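Local atomic coordinates of beta-catenin homolog sys-1 (Caenorhabditis elegans, PDB entry 3C2G), a protein that acts as a transcription coregulator in the Wnt signaling asymmetry pathway and binds the TCF transcription factor pop-1 directly. Residues L326-L329 and L330-I333; D338-V341 and I342-G345. All coordinates share one frame; numbering follows the deposited sequence.

Overall arrangement
Both contacts are local ones, each made within a single helix. Contact 1 comes first along the chain, in helix 325-335, and contact 2 follows in helix 339-352. Their centres are about 12 Å apart. The two helices are consecutive, with a short turn between them, and they pack on each other: CD1 of Ile333 comes within 3.4 Å of the C atom of Gly345. They belong to the armadillo domain, an all-helical superhelix. Contact 1 is largely buried. Contact 2 lies nearer the centre of the chain and is partly buried, and through Tyr343 it reaches the bound peptide. The two neighbouring helices thus run from buried packing in contact 1 to a residue that packs on the peptide in contact 2.

Contact 1: L326-L329 and L330-I333; sequences LPFL and LRLI
The guanidinium of Arg331 has the backbone of the preceding turn over one face. CA of Phe328 sits 3.8 Å above its plane, offset toward the rim, and Pro327 O lies over the same group. The ring of Phe328 meets it obliquely, with CD1 3.9 Å from NH1 of Arg331. Ring and guanidinium planes are 81° apart, and the two side chains cross at about a right angle. The Arg331 chain leaves with CG anti to the backbone N (chi1 -154°) and bends at chi3 (-40°), which brings the guanidinium back over Pro327 and Phe328.

On the buried side, CG of Leu330 packs at 3.4 Å on Leu326 O, the carbonyl that accepts from Leu330 N. Its CD1 lies 4.4 Å from CG of Leu326. One turn on, CG1 and CD1 of Ile333 rest against Leu329 O, each at 3.4 Å. Four successive i to i+4 backbone bonds, from Leu330 N to Ile333 N, hold these two turns.

Leu326, Leu329, Leu330 and Ile333 face helix 339-352, through Leu349, Phe348 and Thr346. Leu330 and Ile333 also touch Leu371 of helix 368-377, while Leu326 reaches Val359 and Ile362 of helix 357-365.

Contact 2: D338-V341 and I342-G345; sequences DDEV and IYSG
This is the N-terminal start of helix 339-352, with Asp338 as its N-cap. Ile342 N donates to Asp338 O and Tyr343 N to Asp339 O, opening the i to i+4 bonding. Asp338 also caps Glu340 N through OD2, but this bond is weak at 3.4 Å.

Glu340 O is gripped twice by Ser344. Ser344 N donates at 3.0 Å and Ser344 OG at 2.9 Å, from opposite faces of the carbonyl plane. The hydroxyl gets there because OG lies beside its own backbone N (chi1 -54°), turned back toward the preceding turn. An alanine here would keep the backbone bond but is likely to leave Glu340 O without its second donor, with a small gap facing Cys305 of helix 298-311.

CB of Tyr343 lies 3.2 Å from Asp339 O, and Glu340 O lies at the edge of the tyrosine ring, near its plane. Chi1 of 169° sets CG beside the carbonyl carbon, and the ring leads away from this turn. There it makes a cation-pi contact with Arg393, which also forms a salt bridge with Glu340 OE1, and packs on an aromatic side chain of the bound peptide. Asp339 forms a salt bridge to Lys390 and a hydrogen bond to Tyr379. CG1 of Ile342 lies 3.6 Å from Asp338 O.

An N-cap aspartate marks a helix start, and a serine hydroxyl bonded back to the i-4 carbonyl is a common feature within helices. In this armadillo domain the same helix start also presents Tyr343, which packs on the bound peptide.

Contact 1: L326-L329 and L330-I333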
ATOM      1  N   LEU A 326      -4.454  19.594  -3.797  1.00 33.70           N
ATOM      2  CA  LEU A 326      -5.739  18.927  -3.677  1.00 33.81           C
ATOM      3  C   LEU A 326      -6.627  19.087  -4.901  1.00 33.59           C
ATOM      4  O   LEU A 326      -7.116  18.087  -5.420  1.00 34.03           O
ATOM      5  CB  LEU A 326      -6.459  19.324  -2.388  1.00 34.19           C
ATOM      6  CG  LEU A 326      -7.527  18.398  -1.805  1.00 34.48           C
ATOM      7  CD1 LEU A 326      -7.208  16.935  -1.975  1.00 34.53           C
ATOM      8  CD2 LEU A 326      -7.661  18.695  -0.331  1.00 36.91           C
ATOM      9  N   PRO A 327      -6.831  20.327  -5.390  1.00 33.44           N
ATOM     10  CA  PRO A 327      -7.600  20.453  -6.636  1.00 32.94           C
ATOM     11  C   PRO A 327      -7.021  19.648  -7.798  1.00 33.07           C
ATOM     12  O   PRO A 327      -7.782  19.093  -8.601  1.00 33.51           O
ATOM     13  CB  PRO A 327      -7.532  21.945  -6.941  1.00 32.44           C
ATOM     14  CG  PRO A 327      -7.335  22.576  -5.618  1.00 32.11           C
ATOM     15  CD  PRO A 327      -6.456  21.648  -4.854  1.00 33.01           C
ATOM     16  N   PHE A 328      -5.696  19.568  -7.882  1.00 32.20           N
ATOM     17  CA  PHE A 328      -5.067  18.783  -8.942  1.00 31.56           C
ATOM     18  C   PHE A 328      -5.459  17.325  -8.826  1.00 30.67           C
ATOM     19  O   PHE A 328      -5.870  16.704  -9.796  1.00 30.67           O
ATOM     20  CB  PHE A 328      -3.538  18.936  -8.925  1.00 32.52           C
ATOM     21  CG  PHE A 328      -2.826  18.002  -9.869  1.00 34.12           C
ATOM     22  CD1 PHE A 328      -2.705  18.319 -11.222  1.00 35.95           C
ATOM     23  CD2 PHE A 328      -2.294  16.792  -9.408  1.00 33.19           C
ATOM     24  CE1 PHE A 328      -2.054  17.443 -12.115  1.00 36.43           C
ATOM     25  CE2 PHE A 328      -1.656  15.915 -10.283  1.00 34.18           C
ATOM     26  CZ  PHE A 328      -1.530  16.241 -11.641  1.00 34.19           C
ATOM     27  N   LEU A 329      -5.332  16.778  -7.625  1.00 30.91           N
ATOM     28  CA  LEU A 329      -5.710  15.388  -7.375  1.00 30.69           C
ATOM     29  C   LEU A 329      -7.196  15.094  -7.615  1.00 30.90           C
ATOM     30  O   LEU A 329      -7.534  14.039  -8.134  1.00 30.55           O
ATOM     31  CB  LEU A 329      -5.270  14.951  -5.974  1.00 30.74           C
ATOM     32  CG  LEU A 329      -3.740  14.934  -5.792  1.00 32.30           C
ATOM     33  CD1 LEU A 329      -3.374  14.618  -4.363  1.00 32.88           C
ATOM     34  CD2 LEU A 329      -3.045  13.948  -6.756  1.00 31.41           C
ATOM     35  N   LEU A 330      -8.079  16.024  -7.262  1.00 31.15           N
ATOM     36  CA  LEU A 330      -9.493  15.851  -7.566  1.00 32.19           C
ATOM     37  C   LEU A 330      -9.742  15.801  -9.063  1.00 33.22           C
ATOM     38  O   LEU A 330     -10.541  14.995  -9.527  1.00 33.13           O
ATOM     39  CB  LEU A 330     -10.338  16.946  -6.913  1.00 32.47           C
ATOM     40  CG  LEU A 330     -10.326  16.839  -5.393  1.00 31.24           C
ATOM     41  CD1 LEU A 330     -10.754  18.139  -4.759  1.00 29.56           C
ATOM     42  CD2 LEU A 330     -11.179  15.671  -4.934  1.00 30.85           C
ATOM     43  N   ARG A 331      -9.047  16.652  -9.810  1.00 34.69           N
ATOM     44  CA  ARG A 331      -9.140  16.658 -11.261  1.00 37.73           C
ATOM     45  C   ARG A 331      -8.679  15.327 -11.839  1.00 36.97           C
ATOM     46  O   ARG A 331      -9.331  14.762 -12.713  1.00 36.94           O
ATOM     47  CB  ARG A 331      -8.307  17.793 -11.842  1.00 37.60           C
ATOM     48  CG  ARG A 331      -8.795  18.291 -13.200  1.00 41.53           C
ATOM     49  CD  ARG A 331      -8.029  19.556 -13.654  1.00 43.52           C
ATOM     50  NE  ARG A 331      -7.781  20.508 -12.554  1.00 52.18           N
ATOM     51  CZ  ARG A 331      -6.573  20.938 -12.178  1.00 54.01           C
ATOM     52  NH1 ARG A 331      -5.481  20.533 -12.827  1.00 55.84           N
ATOM     53  NH2 ARG A 331      -6.456  21.788 -11.163  1.00 53.53           N
ATOM     54  N   LEU A 332      -7.556  14.829 -11.331  1.00 37.50           N
ATOM     55  CA  LEU A 332      -7.035  13.522 -11.720  1.00 37.03           C
ATOM     56  C   LEU A 332      -8.043  12.403 -11.498  1.00 36.99           C
ATOM     57  O   LEU A 332      -8.282  11.608 -12.391  1.00 37.58           O
ATOM     58  CB  LEU A 332      -5.732  13.217 -10.973  1.00 36.84           C
ATOM     59  CG  LEU A 332      -4.979  11.995 -11.498  1.00 38.05           C
ATOM     60  CD1 LEU A 332      -4.456  12.285 -12.907  1.00 38.01           C
ATOM     61  CD2 LEU A 332      -3.843  11.590 -10.559  1.00 37.45           C
ATOM     62  N   ILE A 333      -8.628  12.341 -10.308  1.00 37.37           N
ATOM     63  CA  ILE A 333      -9.617  11.319  -9.975  1.00 38.57           C
ATOM     64  C   ILE A 333     -10.841  11.412 -10.904  1.00 39.46           C
ATOM     65  O   ILE A 333     -11.401  10.403 -11.328  1.00 38.92           O
ATOM     66  CB  ILE A 333     -10.027  11.441  -8.491  1.00 38.48           C
ATOM     67  CG1 ILE A 333      -8.891  10.978  -7.588  1.00 38.61           C
ATOM     68  CG2 ILE A 333     -11.276  10.639  -8.182  1.00 39.00           C
ATOM     69  CD1 ILE A 333      -8.914  11.652  -6.219  1.00 41.18           C
TER

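Contact 2: D338-V341 and I342-G345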
ATOM      1  N   ASP A 338      -8.585   4.657 -15.068  1.00 47.02           N
ATOM      2  CA  ASP A 338      -8.332   3.366 -14.425  1.00 46.11           C
ATOM      3  C   ASP A 338      -8.583   3.262 -12.918  1.00 45.20           C
ATOM      4  O   ASP A 338      -8.216   4.145 -12.123  1.00 44.53           O
ATOM      5  CB  ASP A 338      -7.043   2.698 -14.951  1.00 47.28           C
ATOM      6  CG  ASP A 338      -5.982   2.523 -13.911  1.00 47.50           C
ATOM      7  OD1 ASP A 338      -5.213   3.468 -13.670  1.00 50.30           O
ATOM      8  OD2 ASP A 338      -5.878   1.407 -13.376  1.00 50.40           O
ATOM      9  N   ASP A 339      -9.246   2.171 -12.547  1.00 43.87           N
ATOM     10  CA  ASP A 339      -9.747   1.965 -11.194  1.00 42.20           C
ATOM     11  C   ASP A 339      -8.692   1.991 -10.101  1.00 40.63           C
ATOM     12  O   ASP A 339      -8.999   2.376  -8.972  1.00 40.68           O
ATOM     13  CB  ASP A 339     -10.563   0.677 -11.112  1.00 42.30           C
ATOM     14  CG  ASP A 339     -11.917   0.799 -11.805  1.00 45.18           C
ATOM     15  OD1 ASP A 339     -12.415   1.937 -11.998  1.00 44.20           O
ATOM     16  OD2 ASP A 339     -12.491  -0.257 -12.156  1.00 49.23           O
ATOM     17  N   GLU A 340      -7.461   1.598 -10.420  1.00 38.25           N
ATOM     18  CA  GLU A 340      -6.399   1.618  -9.419  1.00 36.73           C
ATOM     19  C   GLU A 340      -6.104   3.048  -9.013  1.00 33.98           C
ATOM     20  O   GLU A 340      -5.858   3.332  -7.848  1.00 33.89           O
ATOM     21  CB  GLU A 340      -5.120   0.949  -9.941  1.00 38.12           C
ATOM     22  CG  GLU A 340      -5.181  -0.572 -10.003  1.00 44.26           C
ATOM     23  CD  GLU A 340      -5.430  -1.226  -8.643  1.00 51.61           C
ATOM     24  OE1 GLU A 340      -4.872  -0.739  -7.624  1.00 53.57           O
ATOM     25  OE2 GLU A 340      -6.183  -2.234  -8.600  1.00 54.67           O
ATOM     26  N   VAL A 341      -6.129   3.946  -9.987  1.00 31.23           N
ATOM     27  CA  VAL A 341      -5.893   5.347  -9.724  1.00 29.98           C
ATOM     28  C   VAL A 341      -7.065   5.928  -8.919  1.00 30.02           C
ATOM     29  O   VAL A 341      -6.845   6.663  -7.962  1.00 29.96           O
ATOM     30  CB  VAL A 341      -5.618   6.127 -11.042  1.00 29.92           C
ATOM     31  CG1 VAL A 341      -5.515   7.598 -10.788  1.00 27.83           C
ATOM     32  CG2 VAL A 341      -4.321   5.648 -11.671  1.00 30.41           C
ATOM     33  N   ILE A 342      -8.299   5.565  -9.283  1.00 29.46           N
ATOM     34  CA  ILE A 342      -9.481   6.022  -8.561  1.00 29.22           C
ATOM     35  C   ILE A 342      -9.416   5.523  -7.129  1.00 29.07           C
ATOM     36  O   ILE A 342      -9.723   6.258  -6.183  1.00 29.62           O
ATOM     37  CB  ILE A 342     -10.811   5.530  -9.199  1.00 29.64           C
ATOM     38  CG1 ILE A 342     -10.932   5.931 -10.680  1.00 30.04           C
ATOM     39  CG2 ILE A 342     -12.002   6.027  -8.411  1.00 28.37           C
ATOM     40  CD1 ILE A 342     -10.611   7.361 -10.979  1.00 29.37           C
ATOM     41  N   TYR A 343      -9.001   4.274  -6.978  1.00 27.64           N
ATOM     42  CA  TYR A 343      -8.896   3.664  -5.672  1.00 27.36           C
ATOM     43  C   TYR A 343      -7.910   4.414  -4.805  1.00 27.53           C
ATOM     44  O   TYR A 343      -8.240   4.757  -3.673  1.00 28.40           O
ATOM     45  CB  TYR A 343      -8.479   2.210  -5.790  1.00 27.05           C
ATOM     46  CG  TYR A 343      -8.091   1.593  -4.476  1.00 28.60           C
ATOM     47  CD1 TYR A 343      -9.068   1.324  -3.492  1.00 27.26           C
ATOM     48  CD2 TYR A 343      -6.753   1.253  -4.206  1.00 26.42           C
ATOM     49  CE1 TYR A 343      -8.721   0.747  -2.277  1.00 28.11           C
ATOM     50  CE2 TYR A 343      -6.391   0.666  -2.986  1.00 26.17           C
ATOM     51  CZ  TYR A 343      -7.374   0.419  -2.023  1.00 28.70           C
ATOM     52  OH  TYR A 343      -7.033  -0.162  -0.809  1.00 28.35           O
ATOM     53  N   SER A 344      -6.723   4.693  -5.343  1.00 27.34           N
ATOM     54  CA  SER A 344      -5.675   5.389  -4.599  1.00 27.35           C
ATOM     55  C   SER A 344      -6.067   6.818  -4.256  1.00 27.05           C
ATOM     56  O   SER A 344      -5.883   7.255  -3.123  1.00 26.75           O
ATOM     57  CB  SER A 344      -4.366   5.403  -5.388  1.00 27.58           C
ATOM     58  OG  SER A 344      -3.971   4.099  -5.771  1.00 29.00           O
ATOM     59  N   GLY A 345      -6.605   7.537  -5.241  1.00 27.02           N
ATOM     60  CA  GLY A 345      -6.983   8.932  -5.077  1.00 26.44           C
ATOM     61  C   GLY A 345      -8.084   9.129  -4.051  1.00 27.08           C
ATOM     62  O   GLY A 345      -7.977   9.997  -3.182  1.00 27.85           O
TER